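Local coordinates for protein PilM (Escherichia coli, PDB 3EOI) that is of unknown function but belongs to the plasmid-encoded PilM family, and so may take part in the assembly or working of a bacterial pilus, at residues N96-L99 with R105-S108. Residues are numbered along the deposited sequence; the frame is centred on the assembly and turned at random.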
ATOM      1  N   ASN A  96       9.323 -13.278   2.457  1.00 15.31           N
ATOM      2  CA  ASN A  96       9.948 -13.938   3.601  1.00 17.59           C
ATOM      3  C   ASN A  96      10.307 -13.038   4.786  1.00 17.61           C
ATOM      4  O   ASN A  96      11.374 -13.146   5.362  1.00 18.26           O
ATOM      5  CB  ASN A  96      11.096 -14.818   3.114  1.00 21.26           C
ATOM      6  CG  ASN A  96      10.620 -15.800   2.047  1.00 41.56           C
ATOM      7  OD1 ASN A  96      11.037 -15.733   0.901  1.00 24.09           O
ATOM      8  ND2 ASN A  96       9.669 -16.660   2.411  1.00 23.84           N
ATOM      9  N   GLY A  97       9.365 -12.162   5.143  1.00 16.26           N
ATOM     10  CA  GLY A  97       9.520 -11.240   6.250  1.00 16.44           C
ATOM     11  C   GLY A  97      10.506 -10.108   6.041  1.00 17.20           C
ATOM     12  O   GLY A  97      10.779  -9.365   6.990  1.00 18.34           O
ATOM     13  N   ARG A  98      11.035  -9.974   4.822  1.00 15.05           N
ATOM     14  CA  ARG A  98      12.050  -8.965   4.505  1.00 15.63           C
ATOM     15  C   ARG A  98      11.557  -7.911   3.522  1.00 12.89           C
ATOM     16  O   ARG A  98      10.860  -8.237   2.536  1.00 13.80           O
ATOM     17  CB  ARG A  98      13.289  -9.615   3.868  1.00 18.32           C
ATOM     18  CG  ARG A  98      14.088 -10.539   4.791  1.00 40.97           C
ATOM     19  CD  ARG A  98      14.553  -9.820   6.055  1.00 24.26           C
ATOM     20  NE  ARG A  98      13.759 -10.227   7.201  1.00 42.71           N
ATOM     21  CZ  ARG A  98      13.942 -11.370   7.853  1.00 28.16           C
ATOM     22  NH1 ARG A  98      13.157 -11.672   8.886  1.00 43.14           N
ATOM     23  NH2 ARG A  98      14.898 -12.213   7.459  1.00 43.15           N
ATOM     24  N   LEU A  99      11.979  -6.670   3.769  1.00 11.79           N
ATOM     25  CA  LEU A  99      11.704  -5.584   2.842  1.00 10.48           C
ATOM     26  C   LEU A  99      12.723  -5.613   1.741  1.00 11.87           C
ATOM     27  O   LEU A  99      13.938  -5.556   2.004  1.00 14.30           O
ATOM     28  CB  LEU A  99      11.745  -4.207   3.587  1.00  9.47           C
ATOM     29  CG  LEU A  99      11.361  -3.013   2.660  1.00  6.12           C
ATOM     30  CD1 LEU A  99       9.864  -3.168   2.269  1.00 10.58           C
ATOM     31  CD2 LEU A  99      11.604  -1.625   3.348  1.00 11.63           C
ATOM     32  N   ARG A 105      16.624  -6.375  -3.890  1.00 14.50           N
ATOM     33  CA  ARG A 105      17.704  -6.264  -2.907  1.00 16.23           C
ATOM     34  C   ARG A 105      17.132  -5.915  -1.546  1.00 16.40           C
ATOM     35  O   ARG A 105      16.233  -5.066  -1.418  1.00 16.23           O
ATOM     36  CB  ARG A 105      18.654  -5.109  -3.240  1.00 18.46           C
ATOM     37  CG  ARG A 105      18.779  -4.775  -4.668  1.00 44.19           C
ATOM     38  CD  ARG A 105      19.438  -5.898  -5.317  1.00 23.80           C
ATOM     39  NE  ARG A 105      20.138  -5.501  -6.546  1.00 44.65           N
ATOM     40  CZ  ARG A 105      21.463  -5.531  -6.699  1.00 27.85           C
ATOM     41  NH1 ARG A 105      21.999  -5.163  -7.851  1.00 43.92           N
ATOM     42  NH2 ARG A 105      22.248  -5.926  -5.692  1.00 43.73           N
ATOM     43  N   ARG A 106      17.661  -6.564  -0.519  1.00 17.04           N
ATOM     44  CA  ARG A 106      17.195  -6.301   0.853  1.00 17.08           C
ATOM     45  C   ARG A 106      17.413  -4.845   1.255  1.00 15.49           C
ATOM     46  O   ARG A 106      18.446  -4.248   0.955  1.00 16.64           O
ATOM     47  CB  ARG A 106      17.943  -7.210   1.830  1.00 19.72           C
ATOM     48  CG  ARG A 106      17.143  -7.542   3.088  1.00 41.88           C
ATOM     49  CD  ARG A 106      18.033  -8.040   4.229  1.00 24.36           C
ATOM     50  NE  ARG A 106      17.904  -9.491   4.514  1.00 42.77           N
ATOM     51  CZ  ARG A 106      18.902 -10.378   4.437  1.00 24.74           C
ATOM     52  NH1 ARG A 106      20.123  -9.995   4.088  1.00 42.75           N
ATOM     53  NH2 ARG A 106      18.681 -11.661   4.715  1.00 42.89           N
ATOM     54  N   ILE A 107      16.405  -4.271   1.913  1.00 13.34           N
ATOM     55  CA  ILE A 107      16.533  -3.020   2.607  1.00 13.02           C
ATOM     56  C   ILE A 107      16.542  -3.403   4.098  1.00 12.64           C
ATOM     57  O   ILE A 107      15.553  -3.931   4.621  1.00 13.67           O
ATOM     58  CB  ILE A 107      15.372  -2.058   2.266  1.00 13.43           C
ATOM     59  CG1 ILE A 107      15.414  -1.638   0.776  1.00 12.59           C
ATOM     60  CG2 ILE A 107      15.404  -0.819   3.206  1.00 13.22           C
ATOM     61  CD1 ILE A 107      14.158  -0.980   0.276  1.00 13.95           C
ATOM     62  N   SER A 108      17.661  -3.141   4.777  1.00 11.43           N
ATOM     63  CA  SER A 108      17.906  -3.631   6.138  1.00 11.42           C
ATOM     64  C   SER A 108      17.249  -2.766   7.198  1.00 11.90           C
ATOM     65  O   SER A 108      17.932  -2.114   7.995  1.00 11.67           O
ATOM     66  CB  SER A 108      19.419  -3.790   6.379  1.00 11.81           C
ATOM     67  OG  SER A 108      19.853  -4.912   5.616  1.00 16.40           O
TER
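The guanidinium of Arg106 meets Arg98 at its edge, where Arg98 CD lies in its plane and 3.7 Å from Arg106 NE. One face of the Arg98 guanidinium has Asn96 O 4.0 Å above its centre, a placement that probably offsets part of its positive charge. The two arginines lie side by side and point the same way, their guanidinium planes 36° apart. Arg98 NH2 and Arg106 NH2 are 4.7 Å apart; the repulsion is likely to be softened by solvent, since both long side chains are exposed, which suits arginine here, and the contact sets the CG and CD methylenes of Arg98 against Arg106 NE. A bend at chi2 and chi3 folds Arg98 back, letting its NE give a weak hydrogen bond to Gly97 O at 3.1 Å.

The backbone joins the segments through Ile107 N, which donates to Leu99 O at 2.8 Å along an almost straight N-H...O line (178°), although the donor sits off the carbonyl plane. Leu99 O also receives a CA-H...O contact from Arg106 CA at 3.5 Å. Beside this bond the branched apolar chains meet: with CG anti to the backbone N (chi1 -176°), Leu99 carries CD2 to 3.9 Å from CG2 of the beta-branched, partly exposed Ile107. Leucine suits this buried place, where it also touches Leu111. Cutting Leu99 back to an alanine would remove CG and both methyls, and is likely to leave Ile107 without its apolar partner and open a gap beside Leu111.

Asn96 and Gly97, both with positive phi, are the central pair of a type I' turn, for which Asn-Gly is the classic sequence. The turn links strands 92-95 and 98-100 in a beta hairpin, and the loop following 98-100, in which Arg105 N bonds Asp101 OD1, folds back on that outermost strand of the antiparallel sheet, where Ile107 supplies one backbone hydrogen bond and an aliphatic contact.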